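Local coordinates for protein inorganic pyrophosphatase (Shewanella sp. AS-11, PDB 6LL8) that probably hydrolyses inorganic diphosphate to two phosphates with manganese as cofactor, and here binds magnesium and a diphosphate analogue between its two domains, at residues A[132-145]-A[159-171]. Numbering follows the deposited sequence.
Sequences IPANIAGIMMCAIL and ADIRCVEALAEIA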
loop_
_atom_site.group_PDB
_atom_site.type_symbol
_atom_site.label_atom_id
_atom_site.label_comp_id
_atom_site.label_asym_id
_atom_site.label_seq_id
_atom_site.Cartn_x
_atom_site.Cartn_y
_atom_site.Cartn_z
ATOM N N ILE A 132 -9.593 3.105 21.687
ATOM C CA ILE A 132 -9.448 3.691 20.325
ATOM C C ILE A 132 -10.461 4.819 20.231
ATOM O O ILE A 132 -11.663 4.560 20.310
ATOM C CB ILE A 132 -9.680 2.644 19.222
ATOM C CG1 ILE A 132 -8.754 1.441 19.422
ATOM C CG2 ILE A 132 -9.473 3.321 17.871
ATOM C CD1 ILE A 132 -8.965 0.320 18.440
ATOM N N PRO A 133 -10.022 6.072 20.063
ATOM C CA PRO A 133 -10.972 7.161 19.917
ATOM C C PRO A 133 -11.757 7.023 18.608
ATOM O O PRO A 133 -11.314 6.407 17.657
ATOM C CB PRO A 133 -10.110 8.428 19.826
ATOM C CG PRO A 133 -8.734 8.019 20.311
ATOM C CD PRO A 133 -8.640 6.531 20.107
ATOM N N ALA A 134 -12.916 7.627 18.571
ATOM C CA ALA A 134 -13.823 7.541 17.429
ATOM C C ALA A 134 -13.148 7.964 16.128
ATOM O O ALA A 134 -13.353 7.310 15.089
ATOM C CB ALA A 134 -15.091 8.319 17.657
ATOM N N ASN A 135 -12.415 9.050 16.148
ATOM C CA ASN A 135 -11.801 9.571 14.910
ATOM C C ASN A 135 -10.737 8.606 14.389
ATOM O O ASN A 135 -10.665 8.333 13.195
ATOM C CB ASN A 135 -11.337 11.022 15.087
ATOM C CG ASN A 135 -10.284 11.269 16.173
ATOM O OD1 ASN A 135 -9.973 10.415 17.011
ATOM N ND2 ASN A 135 -9.806 12.502 16.253
ATOM N N ILE A 136 -9.874 8.139 15.277
ATOM C CA ILE A 136 -8.838 7.144 14.925
ATOM C C ILE A 136 -9.527 5.872 14.419
ATOM O O ILE A 136 -9.095 5.295 13.404
ATOM C CB ILE A 136 -7.935 6.822 16.123
ATOM C CG1 ILE A 136 -7.166 8.057 16.588
ATOM C CG2 ILE A 136 -7.036 5.635 15.817
ATOM C CD1 ILE A 136 -6.034 8.400 15.731
ATOM N N ALA A 137 -10.576 5.444 15.088
ATOM C CA ALA A 137 -11.262 4.222 14.637
ATOM C C ALA A 137 -11.761 4.394 13.202
ATOM O O ALA A 137 -11.698 3.438 12.411
ATOM C CB ALA A 137 -12.413 3.866 15.561
ATOM N N GLY A 138 -12.258 5.576 12.883
ATOM C CA GLY A 138 -12.788 5.803 11.544
ATOM C C GLY A 138 -11.716 5.652 10.482
ATOM O O GLY A 138 -11.963 5.049 9.446
ATOM N N ILE A 139 -10.554 6.271 10.701
ATOM C CA ILE A 139 -9.512 6.204 9.659
ATOM C C ILE A 139 -8.957 4.781 9.601
ATOM O O ILE A 139 -8.602 4.323 8.498
ATOM C CB ILE A 139 -8.446 7.295 9.803
ATOM C CG1 ILE A 139 -7.542 7.125 11.023
ATOM C CG2 ILE A 139 -9.090 8.669 9.744
ATOM C CD1 ILE A 139 -6.384 8.093 11.056
ATOM N N MET A 140 -8.845 4.077 10.712
ATOM C CA MET A 140 -8.389 2.683 10.690
ATOM C C MET A 140 -9.369 1.813 9.901
ATOM O O MET A 140 -8.973 0.988 9.078
ATOM C CB MET A 140 -8.227 2.157 12.110
ATOM C CG MET A 140 -7.096 2.800 12.913
ATOM S SD MET A 140 -6.995 2.188 14.594
ATOM C CE MET A 140 -6.404 0.528 14.313
ATOM N N MET A 141 -10.650 2.021 10.162
ATOM C CA MET A 141 -11.713 1.306 9.445
ATOM C C MET A 141 -11.573 1.534 7.942
ATOM O O MET A 141 -11.638 0.583 7.148
ATOM C CB MET A 141 -13.052 1.810 9.955
ATOM C CG MET A 141 -14.261 1.145 9.304
ATOM S SD MET A 141 -15.761 2.151 9.336
ATOM C CE MET A 141 -15.267 3.433 8.194
ATOM N N CYS A 142 -11.402 2.794 7.556
ATOM C CA CYS A 142 -11.275 3.124 6.121
ATOM C C CYS A 142 -10.048 2.432 5.541
ATOM O O CYS A 142 -10.104 1.911 4.407
ATOM C CB CYS A 142 -11.188 4.618 5.892
ATOM S SG CYS A 142 -12.729 5.495 6.171
ATOM N N ALA A 143 -8.923 2.474 6.238
ATOM C CA ALA A 143 -7.719 1.825 5.708
ATOM C C ALA A 143 -7.961 0.343 5.439
ATOM O O ALA A 143 -7.520 -0.181 4.394
ATOM C CB ALA A 143 -6.567 1.993 6.659
ATOM N N ILE A 144 -8.666 -0.349 6.332
ATOM C CA ILE A 144 -8.878 -1.798 6.160
ATOM C C ILE A 144 -9.837 -2.023 4.994
ATOM O O ILE A 144 -9.633 -2.952 4.209
ATOM C CB ILE A 144 -9.369 -2.438 7.468
ATOM C CG1 ILE A 144 -8.397 -2.218 8.631
ATOM C CG2 ILE A 144 -9.620 -3.928 7.238
ATOM C CD1 ILE A 144 -8.995 -2.450 9.979
ATOM N N LEU A 145 -10.885 -1.221 4.887
ATOM C CA LEU A 145 -11.806 -1.321 3.738
ATOM C C LEU A 145 -11.059 -1.101 2.434
ATOM O O LEU A 145 -11.375 -1.730 1.416
ATOM C CB LEU A 145 -12.928 -0.305 3.902
ATOM C CG LEU A 145 -13.967 -0.652 4.954
ATOM C CD1 LEU A 145 -14.754 0.603 5.293
ATOM C CD2 LEU A 145 -14.884 -1.770 4.500
ATOM N N ALA A 159 -10.195 -11.855 10.530
ATOM C CA ALA A 159 -9.697 -10.819 11.456
ATOM C C ALA A 159 -9.946 -9.418 10.915
ATOM O O ALA A 159 -10.288 -8.533 11.670
ATOM C CB ALA A 159 -8.248 -11.015 11.778
ATOM N N ASP A 160 -9.755 -9.231 9.614
ATOM C CA ASP A 160 -9.974 -7.899 9.012
ATOM C C ASP A 160 -11.451 -7.513 9.087
ATOM O O ASP A 160 -11.774 -6.364 9.391
ATOM C CB ASP A 160 -9.538 -7.860 7.553
ATOM C CG ASP A 160 -8.062 -8.167 7.371
ATOM O OD1 ASP A 160 -7.230 -7.286 7.707
ATOM O OD2 ASP A 160 -7.746 -9.298 6.912
ATOM N N ILE A 161 -12.339 -8.453 8.814
ATOM C CA ILE A 161 -13.796 -8.194 8.835
ATOM C C ILE A 161 -14.218 -7.855 10.252
ATOM O O ILE A 161 -14.927 -6.852 10.472
ATOM C CB ILE A 161 -14.566 -9.367 8.250
ATOM C CG1 ILE A 161 -14.208 -9.552 6.781
ATOM C CG2 ILE A 161 -16.056 -9.130 8.435
ATOM C CD1 ILE A 161 -14.757 -10.797 6.142
ATOM N N ARG A 162 -13.801 -8.670 11.221
ATOM C CA ARG A 162 -14.166 -8.414 12.628
ATOM C C ARG A 162 -13.612 -7.064 13.064
ATOM O O ARG A 162 -14.284 -6.331 13.795
ATOM C CB ARG A 162 -13.619 -9.519 13.517
ATOM C CG ARG A 162 -14.277 -10.883 13.339
ATOM C CD ARG A 162 -13.879 -11.876 14.430
ATOM N NE ARG A 162 -12.425 -11.911 14.618
ATOM C CZ ARG A 162 -11.594 -12.837 14.144
ATOM N NH1 ARG A 162 -12.056 -13.883 13.486
ATOM N NH2 ARG A 162 -10.298 -12.735 14.367
ATOM N N CYS A 163 -12.407 -6.729 12.618
ATOM C CA CYS A 163 -11.813 -5.441 12.980
ATOM C C CYS A 163 -12.648 -4.282 12.410
ATOM O O CYS A 163 -12.944 -3.319 13.118
ATOM C CB CYS A 163 -10.384 -5.522 12.490
ATOM S SG CYS A 163 -9.432 -4.152 13.117
ATOM N N VAL A 164 -13.019 -4.368 11.139
ATOM C CA VAL A 164 -13.863 -3.302 10.537
ATOM C C VAL A 164 -15.176 -3.187 11.327
ATOM O O VAL A 164 -15.620 -2.067 11.589
ATOM C CB VAL A 164 -14.100 -3.537 9.049
ATOM C CG1 VAL A 164 -15.265 -2.703 8.526
ATOM C CG2 VAL A 164 -12.837 -3.240 8.270
ATOM N N GLU A 165 -15.803 -4.312 11.644
ATOM C CA GLU A 165 -17.091 -4.245 12.370
ATOM C C GLU A 165 -16.886 -3.535 13.712
ATOM O O GLU A 165 -17.710 -2.692 14.108
ATOM C CB GLU A 165 -17.639 -5.659 12.535
ATOM C CG GLU A 165 -18.127 -6.249 11.224
ATOM C CD GLU A 165 -18.495 -7.719 11.266
ATOM O OE1 GLU A 165 -18.101 -8.396 12.236
ATOM O OE2 GLU A 165 -19.085 -8.177 10.263
ATOM N N ALA A 166 -15.836 -3.895 14.453
ATOM C CA ALA A 166 -15.592 -3.302 15.788
ATOM C C ALA A 166 -15.267 -1.813 15.649
ATOM O O ALA A 166 -15.773 -0.971 16.399
ATOM C CB ALA A 166 -14.466 -4.015 16.474
ATOM N N LEU A 167 -14.410 -1.474 14.675
ATOM C CA LEU A 167 -14.026 -0.067 14.481
ATOM C C LEU A 167 -15.194 0.779 13.987
ATOM O O LEU A 167 -15.296 1.947 14.390
ATOM C CB LEU A 167 -12.842 0.034 13.518
ATOM C CG LEU A 167 -11.548 -0.564 14.027
ATOM C CD1 LEU A 167 -10.563 -0.704 12.868
ATOM C CD2 LEU A 167 -10.927 0.264 15.134
ATOM N N ALA A 168 -16.023 0.237 13.107
ATOM C CA ALA A 168 -17.183 0.980 12.593
ATOM C C ALA A 168 -18.100 1.335 13.763
ATOM O O ALA A 168 -18.599 2.455 13.810
ATOM C CB ALA A 168 -17.942 0.183 11.575
ATOM N N GLU A 169 -18.291 0.418 14.705
ATOM C CA GLU A 169 -19.152 0.700 15.893
ATOM C C GLU A 169 -18.532 1.837 16.697
ATOM O O GLU A 169 -19.227 2.771 17.072
ATOM C CB GLU A 169 -19.332 -0.580 16.709
ATOM C CG GLU A 169 -20.186 -0.451 17.957
ATOM C CD GLU A 169 -20.411 -1.757 18.703
ATOM O OE1 GLU A 169 -19.457 -2.227 19.268
ATOM O OE2 GLU A 169 -21.557 -2.261 18.738
ATOM N N ILE A 170 -17.223 1.801 16.939
ATOM C CA ILE A 170 -16.547 2.861 17.718
ATOM C C ILE A 170 -16.648 4.192 16.995
ATOM O O ILE A 170 -16.847 5.231 17.614
ATOM C CB ILE A 170 -15.089 2.469 17.995
ATOM C CG1 ILE A 170 -15.012 1.234 18.881
ATOM C CG2 ILE A 170 -14.325 3.627 18.598
ATOM C CD1 ILE A 170 -13.664 0.568 18.878
ATOM N N ALA A 171 -16.487 4.158 15.664
ATOM C CA ALA A 171 -16.487 5.380 14.852
ATOM C C ALA A 171 -17.888 5.928 14.636
ATOM O O ALA A 171 -17.986 7.033 14.104
ATOM C CB ALA A 171 -15.844 5.128 13.512
HETATM O O HOH W 1 -15.667 8.745 13.911
#
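Knobs-into-holes packing of two helices joins 134-145 to 159-171, which run roughly antiparallel (144°) with their axes 7.8 Å apart at closest approach. L167 is one knob, seated among A137, M140, M141 and I144; its forked end suits the place, since CD1 meets I144 CD1 at 3.7 Å while CD2 reaches I132 CD1 at 3.8 Å. The reciprocal knob, I144, drops among D160, C163, V164 and L167. With CG1 beside its backbone N (chi1 -58°), CD1 is carried to C163 SG at 3.6 Å and CG2 is turned to V164 CG2, a tight 3.4 Å. Helix 134-147 belongs largely to the DHH domain of this type II pyrophosphatase, and I144 lies close to the magnesium-binding D15 and D147. Small residues let the backbones come together at the other end: A134 and A171 have CA atoms 4.3 Å apart, and A171 CB rests 3.7 Å from G138 N, directly against the backbone. A water there donates to A171 O and, weakly, to A134 O. M141 extends with CG anti to its backbone N (chi1 -180°), which brings SD 3.7 Å from A168 CB. D160 OD1 is hydrogen-bonded to T119 OG1 of helix 117-128, and OD2 to G115 N and T157 OG1.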